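Local coordinates for transcarboxylase 5S subunit (Propionibacterium freudenreichii subsp. shermanii, PDB 1RQB), which transfers a carboxyl group from the biotin of the 1.3S subunit to pyruvate, forming oxaloacetate, as a cobalt-dependent subunit of the transcarboxylase complex, at residues Asp73-Ile76 with Asp82-Glu85; Cys165-Pro170 with Glu175-Leu180; Ala212-Tyr217 with Gly245-Asp250. All blocks are in the same frame, centred on the assembly; numbering follows the deposited sequence.

Contact 1: residues Asp73-Ile76 with Asp82-Glu85; sequences DSCI and DPWE
The turn between the short helix 71-77 and helix 83-93, on the way from barrel strand 63-68 to strand 99-103, closes where the ring of Pro83 packs against Cys75 and Ile76. It illustrates how a proline in the first turn of a helix can serve as an apolar plug as well as a helix starter. Ile76 makes the nearer approach: its CG2 lies 3.6 Å from Pro83 CD, and its side chain crosses the proline ring at about a right angle. A chi1 of 66° holds CG1 of Ile76 between the backbone N and the carbonyl carbon, which leaves CG2 as the branch that meets the ring. Cys75 adds its CB, 3.8 Å from Pro83 CG, while its sulfur approaches Pro83 CA more loosely, at 4.2 Å.

No hydrogen bond crosses this pair of segments; the polar work is done at the helix start itself. Asp82 is the N-cap, and its OD1 accepts from Trp84 N at 3.0 Å with an N-H...O angle of 148°. The amide meets the anti side of this oxygen, 34° out of the carboxylate plane. The other oxygen, OD2, forms a salt bridge with Arg467, so one oxygen caps the helix and the other ties it to a distant part of the chain. Next door, Trp84 NE1 bonds to Tyr72 OH. The side chain of Cys75 is about 8 Å from that of the substrate-binding His36. Pro83 lacks an amide hydrogen at a position where a helix does not need one, and the capping bond goes to Trp84 N, two residues after the cap. Between 73-76 and 82-85 the contact is thus apolar packing, to which the backbone bond of Cys75 with Glu81 adds a polar tie across the turn.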
loop_
_atom_site.group_PDB
_atom_site.type_symbol
_atom_site.label_atom_id
_atom_site.label_comp_id
_atom_site.label_asym_id
_atom_site.label_seq_id
_atom_site.Cartn_x
_atom_site.Cartn_y
_atom_site.Cartn_z
ATOM N N ASP A 73 19.871 8.707 -18.571
ATOM C CA ASP A 73 19.417 10.047 -18.967
ATOM C C ASP A 73 19.446 10.999 -17.768
ATOM O O ASP A 73 19.938 12.121 -17.872
ATOM C CB ASP A 73 17.987 9.983 -19.510
ATOM C CG ASP A 73 17.398 11.369 -19.753
ATOM O OD1 ASP A 73 17.706 11.970 -20.801
ATOM O OD2 ASP A 73 16.647 11.870 -18.887
ATOM N N SER A 74 18.917 10.571 -16.625
ATOM C CA SER A 74 18.861 11.458 -15.453
ATOM C C SER A 74 20.258 11.886 -15.000
ATOM O O SER A 74 20.479 13.033 -14.617
ATOM C CB SER A 74 18.157 10.775 -14.288
ATOM O OG SER A 74 18.067 11.674 -13.191
ATOM N N CYS A 75 21.195 10.949 -15.016
ATOM C CA CYS A 75 22.564 11.255 -14.580
ATOM C C CYS A 75 23.158 12.403 -15.398
ATOM O O CYS A 75 23.667 13.373 -14.840
ATOM C CB CYS A 75 23.465 10.025 -14.743
ATOM S SG CYS A 75 23.354 8.830 -13.392
ATOM N N ILE A 76 23.085 12.316 -16.720
ATOM C CA ILE A 76 23.737 13.345 -17.544
ATOM C C ILE A 76 22.848 14.568 -17.779
ATOM O O ILE A 76 23.360 15.651 -18.057
ATOM C CB ILE A 76 24.137 12.793 -18.922
ATOM C CG1 ILE A 76 22.884 12.441 -19.712
ATOM C CG2 ILE A 76 25.039 11.569 -18.763
ATOM C CD1 ILE A 76 23.180 11.928 -21.095
ATOM N N ASP A 82 28.357 11.070 -14.422
ATOM C CA ASP A 82 28.663 10.109 -15.492
ATOM C C ASP A 82 28.056 8.766 -15.076
ATOM O O ASP A 82 28.448 8.194 -14.061
ATOM C CB ASP A 82 30.182 9.958 -15.661
ATOM C CG ASP A 82 30.555 9.198 -16.927
ATOM O OD1 ASP A 82 29.785 8.297 -17.326
ATOM O OD2 ASP A 82 31.618 9.498 -17.517
ATOM N N PRO A 83 27.097 8.244 -15.856
ATOM C CA PRO A 83 26.448 6.963 -15.525
ATOM C C PRO A 83 27.444 5.810 -15.380
ATOM O O PRO A 83 27.235 4.889 -14.593
ATOM C CB PRO A 83 25.501 6.724 -16.705
ATOM C CG PRO A 83 25.332 8.071 -17.344
ATOM C CD PRO A 83 26.676 8.729 -17.179
ATOM N N TRP A 84 28.525 5.851 -16.150
ATOM C CA TRP A 84 29.526 4.777 -16.083
ATOM C C TRP A 84 30.279 4.836 -14.751
ATOM O O TRP A 84 30.698 3.810 -14.217
ATOM C CB TRP A 84 30.481 4.872 -17.287
ATOM C CG TRP A 84 29.762 4.690 -18.616
ATOM C CD1 TRP A 84 29.299 5.681 -19.438
ATOM C CD2 TRP A 84 29.393 3.451 -19.241
ATOM N NE1 TRP A 84 28.672 5.139 -20.527
ATOM C CE2 TRP A 84 28.711 3.774 -20.435
ATOM C CE3 TRP A 84 29.572 2.098 -18.908
ATOM C CZ2 TRP A 84 28.203 2.792 -21.302
ATOM C CZ3 TRP A 84 29.072 1.124 -19.768
ATOM C CH2 TRP A 84 28.395 1.474 -20.952
ATOM N N GLU A 85 30.454 6.031 -14.196
ATOM C CA GLU A 85 31.143 6.138 -12.902
ATOM C C GLU A 85 30.224 5.591 -11.808
ATOM O O GLU A 85 30.682 4.992 -10.836
ATOM C CB GLU A 85 31.494 7.599 -12.606
ATOM C CG GLU A 85 32.201 7.817 -11.278
ATOM C CD GLU A 85 33.610 7.247 -11.244
ATOM O OE1 GLU A 85 34.293 7.426 -10.208
ATOM O OE2 GLU A 85 34.038 6.624 -12.244
#

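Contact 2: residues Cys165-Pro170 with Glu175-Leu180; sequences CYTISP and EGYVKL
Tyr177 overlaps the Tyr166 ring obliquely, meeting its CD1 and CE1. The two planes are inclined at 35° and the centroids are 5.4 Å apart. Among the closest carbons, CE1 of Tyr177 is 3.6 Å from CE1 of Tyr166. Further out, the phenolic oxygen of Tyr177 comes to 3.5 Å from Tyr166 CD1, so the packing runs from CE1 of Tyr177 through CZ to the hydroxyl oxygen.

That hydroxyl then finds a polar partner. Tyr177 OH donates to the carbonyl oxygen of Thr167 at 2.8 Å, tilted 23° from the carbonyl plane. The acceptor sits near the plane of the tyrosine ring, at its edge, and the methyl CG2 of Thr167 lies 4.0 Å from the same hydroxyl oxygen, Tyr177 OH. The pair is a compact example of a buried tyrosine serving two roles at once: its carbons fill space against a second ring, while its hydroxyl satisfies one backbone carbonyl of an irregular segment. With chi1 at -70°, CG of Tyr177 stands anti to its own carbonyl carbon, and the ring reaches from the helix to the extended segment. The bond probably fixes the direction of the hydroxyl hydrogen, and the packing against Tyr166 probably limits the swing of the ring.

Around the pair, helix 203-217 supplies Ile209, which touches both tyrosines; Leu201 also touches Tyr166, and Ile164 touches Tyr177. Cys165, whose side chain is about 9 Å from the bound cobalt, is tied through its N to Asn141 OD1. The contact therefore folds the loop that leaves barrel strand 159-163 back onto the first turns of helix 174-186, beside the neighbouring helix 203-217.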
loop_
_atom_site.group_PDB
_atom_site.type_symbol
_atom_site.label_atom_id
_atom_site.label_comp_id
_atom_site.label_asym_id
_atom_site.label_seq_id
_atom_site.Cartn_x
_atom_site.Cartn_y
_atom_site.Cartn_z
ATOM N N CYS A 165 6.343 -7.927 -21.447
ATOM C CA CYS A 165 5.580 -6.834 -20.831
ATOM C C CYS A 165 4.120 -7.284 -20.764
ATOM O O CYS A 165 3.500 -7.598 -21.781
ATOM C CB CYS A 165 5.684 -5.545 -21.644
ATOM S SG CYS A 165 7.318 -4.793 -21.568
ATOM N N TYR A 166 3.604 -7.332 -19.548
ATOM C CA TYR A 166 2.225 -7.782 -19.320
ATOM C C TYR A 166 1.248 -6.640 -19.592
ATOM O O TYR A 166 1.477 -5.490 -19.217
ATOM C CB TYR A 166 2.031 -8.234 -17.873
ATOM C CG TYR A 166 0.618 -8.716 -17.617
ATOM C CD1 TYR A 166 0.198 -9.959 -18.083
ATOM C CD2 TYR A 166 -0.314 -7.908 -16.951
ATOM C CE1 TYR A 166 -1.117 -10.394 -17.892
ATOM C CE2 TYR A 166 -1.632 -8.329 -16.761
ATOM C CZ TYR A 166 -2.025 -9.574 -17.233
ATOM O OH TYR A 166 -3.316 -10.008 -17.036
ATOM N N THR A 167 0.160 -6.968 -20.264
ATOM C CA THR A 167 -0.884 -5.959 -20.484
ATOM C C THR A 167 -2.225 -6.686 -20.581
ATOM O O THR A 167 -2.279 -7.916 -20.580
ATOM C CB THR A 167 -0.646 -5.109 -21.780
ATOM O OG1 THR A 167 -1.665 -4.102 -21.878
ATOM C CG2 THR A 167 -0.711 -5.981 -23.030
ATOM N N ILE A 168 -3.296 -5.909 -20.591
ATOM C CA ILE A 168 -4.638 -6.477 -20.768
ATOM C C ILE A 168 -5.183 -5.911 -22.082
ATOM O O ILE A 168 -5.134 -4.705 -22.316
ATOM C CB ILE A 168 -5.581 -6.113 -19.595
ATOM C CG1 ILE A 168 -5.107 -6.815 -18.308
ATOM C CG2 ILE A 168 -6.998 -6.563 -19.901
ATOM C CD1 ILE A 168 -5.886 -6.413 -17.067
ATOM N N SER A 169 -5.635 -6.789 -22.961
ATOM C CA SER A 169 -6.209 -6.362 -24.246
ATOM C C SER A 169 -6.904 -7.566 -24.878
ATOM O O SER A 169 -6.671 -8.709 -24.487
ATOM C CB SER A 169 -5.133 -5.858 -25.213
ATOM O OG SER A 169 -4.642 -6.924 -26.005
ATOM N N PRO A 170 -7.755 -7.311 -25.873
ATOM C CA PRO A 170 -8.486 -8.377 -26.559
ATOM C C PRO A 170 -7.592 -9.458 -27.173
ATOM O O PRO A 170 -8.043 -10.580 -27.394
ATOM C CB PRO A 170 -9.277 -7.622 -27.630
ATOM C CG PRO A 170 -9.534 -6.290 -26.987
ATOM C CD PRO A 170 -8.187 -5.982 -26.346
ATOM N N GLU A 175 -2.075 -18.206 -23.398
ATOM C CA GLU A 175 -1.396 -18.944 -24.473
ATOM C C GLU A 175 -0.430 -18.014 -25.212
ATOM O O GLU A 175 0.639 -18.434 -25.653
ATOM C CB GLU A 175 -2.424 -19.537 -25.453
ATOM C CG GLU A 175 -1.808 -20.317 -26.609
ATOM C CD GLU A 175 -2.848 -21.013 -27.472
ATOM O OE1 GLU A 175 -3.751 -20.325 -27.999
ATOM O OE2 GLU A 175 -2.763 -22.252 -27.628
ATOM N N GLY A 176 -0.813 -16.748 -25.360
ATOM C CA GLY A 176 0.059 -15.812 -26.044
ATOM C C GLY A 176 1.339 -15.573 -25.258
ATOM O O GLY A 176 2.415 -15.458 -25.842
ATOM N N TYR A 177 1.233 -15.494 -23.934
ATOM C CA TYR A 177 2.416 -15.263 -23.092
ATOM C C TYR A 177 3.303 -16.510 -23.072
ATOM O O TYR A 177 4.528 -16.406 -23.102
ATOM C CB TYR A 177 1.989 -14.868 -21.671
ATOM C CG TYR A 177 1.359 -13.485 -21.623
ATOM C CD1 TYR A 177 0.094 -13.285 -21.064
ATOM C CD2 TYR A 177 2.029 -12.379 -22.146
ATOM C CE1 TYR A 177 -0.489 -12.005 -21.028
ATOM C CE2 TYR A 177 1.461 -11.104 -22.116
ATOM C CZ TYR A 177 0.207 -10.928 -21.555
ATOM O OH TYR A 177 -0.328 -9.669 -21.509
ATOM N N VAL A 178 2.688 -17.689 -23.034
ATOM C CA VAL A 178 3.445 -18.949 -23.032
ATOM C C VAL A 178 4.250 -19.052 -24.330
ATOM O O VAL A 178 5.385 -19.529 -24.337
ATOM C CB VAL A 178 2.489 -20.170 -22.909
ATOM C CG1 VAL A 178 3.244 -21.471 -23.137
ATOM C CG2 VAL A 178 1.856 -20.190 -21.528
ATOM N N LYS A 179 3.653 -18.596 -25.430
ATOM C CA LYS A 179 4.322 -18.614 -26.739
ATOM C C LYS A 179 5.534 -17.681 -26.708
ATOM O O LYS A 179 6.615 -18.035 -27.177
ATOM C CB LYS A 179 3.354 -18.158 -27.841
ATOM C CG LYS A 179 4.018 -17.920 -29.206
ATOM C CD LYS A 179 3.019 -17.359 -30.215
ATOM C CE LYS A 179 3.698 -16.935 -31.507
ATOM N NZ LYS A 179 4.487 -18.023 -32.142
ATOM N N LEU A 180 5.342 -16.481 -26.164
ATOM C CA LEU A 180 6.425 -15.490 -26.082
ATOM C C LEU A 180 7.567 -16.032 -25.222
ATOM O O LEU A 180 8.739 -15.887 -25.566
ATOM C CB LEU A 180 5.914 -14.172 -25.484
ATOM C CG LEU A 180 5.855 -12.962 -26.413
ATOM C CD1 LEU A 180 5.454 -11.735 -25.598
ATOM C CD2 LEU A 180 7.223 -12.741 -27.068
#

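Contact 3: residues Ala212-Tyr217 with Gly245-Asp250; sequences AIKDTY and GVDVVD
Lys214 extends its ammonium group from helix 203-217 to the carboxylate of Asp247, just ahead of strand 248-251. The salt bridge is short, 2.8 Å from Lys214 NZ to Asp247 OD2, and NZ meets the syn side of that oxygen, 21° out of the carboxylate plane. After a bend at chi2 (-74°), the rest of the lysine chain runs extended to this point. Four acceptors (Asp247 OD2, the carbonyl oxygens of Gln219 and Thr221, and a water 2.7 Å from NZ) surround an ammonium with three N-H bonds, so at least one N-H must be shared. The same water donates to Gly245 O at 3.2 Å, joining the lysine to the turn. A methionine in place of Lys214 would probably leave Asp247 without its cationic mate, and the carbonyls of Gln219 and Thr221 without their common donor.

Gly245 ends helix 234-243 in a Schellman motif with positive phi (107°), and its carbonyl oxygen lies 3.2 Å from Lys214 CE. Within the lysine's own helix, Ala212 O accepts twice, from Thr216 N and from Thr216 OG1 (2.8 Å), the two donors arriving from opposite faces of its carbonyl plane.

Strand 223-225 adjoins the network: its Ile223 touches Lys214 and Val246 and gives its backbone N-H to Asp247 OD2, so one carboxylate oxygen answers both a charge and an amide. The salt bridge thus joins helix 203-217 to the start of strand 248-251, which the backbone bonds of Asp247 with Ile223 and Gly26 set between strands 223-225 and 23-29.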
loop_
_atom_site.group_PDB
_atom_site.type_symbol
_atom_site.label_atom_id
_atom_site.label_comp_id
_atom_site.label_asym_id
_atom_site.label_seq_id
_atom_site.Cartn_x
_atom_site.Cartn_y
_atom_site.Cartn_z
ATOM N N ALA A 212 1.358 -21.908 -16.294
ATOM C CA ALA A 212 1.365 -22.391 -17.683
ATOM C C ALA A 212 2.783 -22.404 -18.256
ATOM O O ALA A 212 3.143 -23.305 -19.013
ATOM C CB ALA A 212 0.438 -21.540 -18.557
ATOM N N ILE A 213 3.590 -21.407 -17.912
ATOM C CA ILE A 213 4.969 -21.358 -18.420
ATOM C C ILE A 213 5.776 -22.510 -17.819
ATOM O O ILE A 213 6.484 -23.221 -18.532
ATOM C CB ILE A 213 5.642 -19.998 -18.085
ATOM C CG1 ILE A 213 4.959 -18.883 -18.891
ATOM C CG2 ILE A 213 7.135 -20.040 -18.451
ATOM C CD1 ILE A 213 5.486 -17.452 -18.606
ATOM N N LYS A 214 5.642 -22.697 -16.508
ATOM C CA LYS A 214 6.349 -23.770 -15.792
ATOM C C LYS A 214 5.919 -25.141 -16.319
ATOM O O LYS A 214 6.757 -26.023 -16.504
ATOM C CB LYS A 214 6.053 -23.708 -14.285
ATOM C CG LYS A 214 6.690 -22.529 -13.503
ATOM C CD LYS A 214 8.172 -22.743 -13.320
ATOM C CE LYS A 214 8.804 -21.617 -12.515
ATOM N NZ LYS A 214 10.140 -22.002 -11.988
ATOM N N ASP A 215 4.615 -25.331 -16.537
ATOM C CA ASP A 215 4.094 -26.622 -17.014
ATOM C C ASP A 215 4.565 -26.905 -18.442
ATOM O O ASP A 215 4.811 -28.054 -18.806
ATOM C CB ASP A 215 2.559 -26.652 -17.030
ATOM C CG ASP A 215 1.938 -26.772 -15.639
ATOM O OD1 ASP A 215 2.598 -27.304 -14.722
ATOM O OD2 ASP A 215 0.769 -26.351 -15.473
ATOM N N THR A 216 4.688 -25.857 -19.248
ATOM C CA THR A 216 5.065 -26.012 -20.660
ATOM C C THR A 216 6.576 -26.155 -20.854
ATOM O O THR A 216 7.020 -26.971 -21.659
ATOM C CB THR A 216 4.588 -24.811 -21.491
ATOM O OG1 THR A 216 3.165 -24.715 -21.399
ATOM C CG2 THR A 216 4.988 -24.968 -22.949
ATOM N N TYR A 217 7.377 -25.395 -20.116
ATOM C CA TYR A 217 8.825 -25.450 -20.359
ATOM C C TYR A 217 9.598 -26.130 -19.228
ATOM O O TYR A 217 10.806 -26.329 -19.348
ATOM C CB TYR A 217 9.340 -24.038 -20.619
ATOM C CG TYR A 217 8.674 -23.439 -21.825
ATOM C CD1 TYR A 217 7.702 -22.451 -21.695
ATOM C CD2 TYR A 217 8.980 -23.904 -23.116
ATOM C CE1 TYR A 217 7.049 -21.940 -22.816
ATOM C CE2 TYR A 217 8.327 -23.397 -24.244
ATOM C CZ TYR A 217 7.367 -22.420 -24.083
ATOM O OH TYR A 217 6.705 -21.930 -25.179
ATOM N N GLY A 245 4.827 -21.059 -8.369
ATOM C CA GLY A 245 6.214 -21.457 -8.584
ATOM C C GLY A 245 7.226 -20.416 -9.051
ATOM O O GLY A 245 8.320 -20.778 -9.485
ATOM N N VAL A 246 6.890 -19.133 -8.962
ATOM C CA VAL A 246 7.833 -18.097 -9.410
ATOM C C VAL A 246 9.125 -18.188 -8.593
ATOM O O VAL A 246 9.109 -18.432 -7.387
ATOM C CB VAL A 246 7.198 -16.683 -9.329
ATOM C CG1 VAL A 246 7.225 -16.140 -7.885
ATOM C CG2 VAL A 246 7.934 -15.750 -10.288
ATOM N N ASP A 247 10.247 -17.957 -9.264
ATOM C CA ASP A 247 11.570 -18.101 -8.637
ATOM C C ASP A 247 12.021 -16.852 -7.880
ATOM O O ASP A 247 12.623 -16.972 -6.814
ATOM C CB ASP A 247 12.597 -18.440 -9.717
ATOM C CG ASP A 247 12.234 -19.710 -10.465
ATOM O OD1 ASP A 247 12.653 -20.793 -10.012
ATOM O OD2 ASP A 247 11.501 -19.631 -11.478
ATOM N N VAL A 248 11.748 -15.670 -8.429
ATOM C CA VAL A 248 12.208 -14.411 -7.823
ATOM C C VAL A 248 11.139 -13.329 -7.990
ATOM O O VAL A 248 10.481 -13.270 -9.027
ATOM C CB VAL A 248 13.488 -13.867 -8.559
ATOM C CG1 VAL A 248 13.932 -12.505 -7.949
ATOM C CG2 VAL A 248 14.621 -14.902 -8.518
ATOM N N VAL A 249 10.956 -12.470 -6.983
ATOM C CA VAL A 249 10.008 -11.355 -7.130
ATOM C C VAL A 249 10.746 -10.049 -6.821
ATOM O O VAL A 249 11.662 -10.042 -5.999
ATOM C CB VAL A 249 8.751 -11.521 -6.212
ATOM C CG1 VAL A 249 7.944 -12.774 -6.652
ATOM C CG2 VAL A 249 9.160 -11.644 -4.759
ATOM N N ASP A 250 10.396 -8.961 -7.522
ATOM C CA ASP A 250 11.045 -7.655 -7.327
ATOM C C ASP A 250 10.261 -6.823 -6.310
ATOM O O ASP A 250 9.033 -6.747 -6.370
ATOM C CB ASP A 250 11.102 -6.850 -8.633
ATOM C CG ASP A 250 11.896 -7.531 -9.726
ATOM O OD1 ASP A 250 12.377 -8.664 -9.514
ATOM O OD2 ASP A 250 12.030 -6.917 -10.809
HETATM O O HOH W 1 9.479 -23.698 -9.936
#

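How the contacts relate
Contacts 1 and 2 are buried throughout; contact 3 is mostly buried, with Asp247 partly exposed. All three belong to the TIM barrel. Contact 1 stands on the opposite side of the chain's centre from the others, about 34 Å away between centres, and is purely apolar across its segments. Contact 2 mixes aromatic packing with one bond to a backbone carbonyl, while contact 3 is a charged, water-assisted network. Contacts 1 and 2 lie beyond the C-terminal ends of barrel strands, toward the active site; contact 3 precedes a strand, away from it. Contacts 2 and 3 touch through adjoining helices 174-186 and 203-217, where Val178 O is 2.9 Å from Tyr217 OH, a probable hydrogen bond.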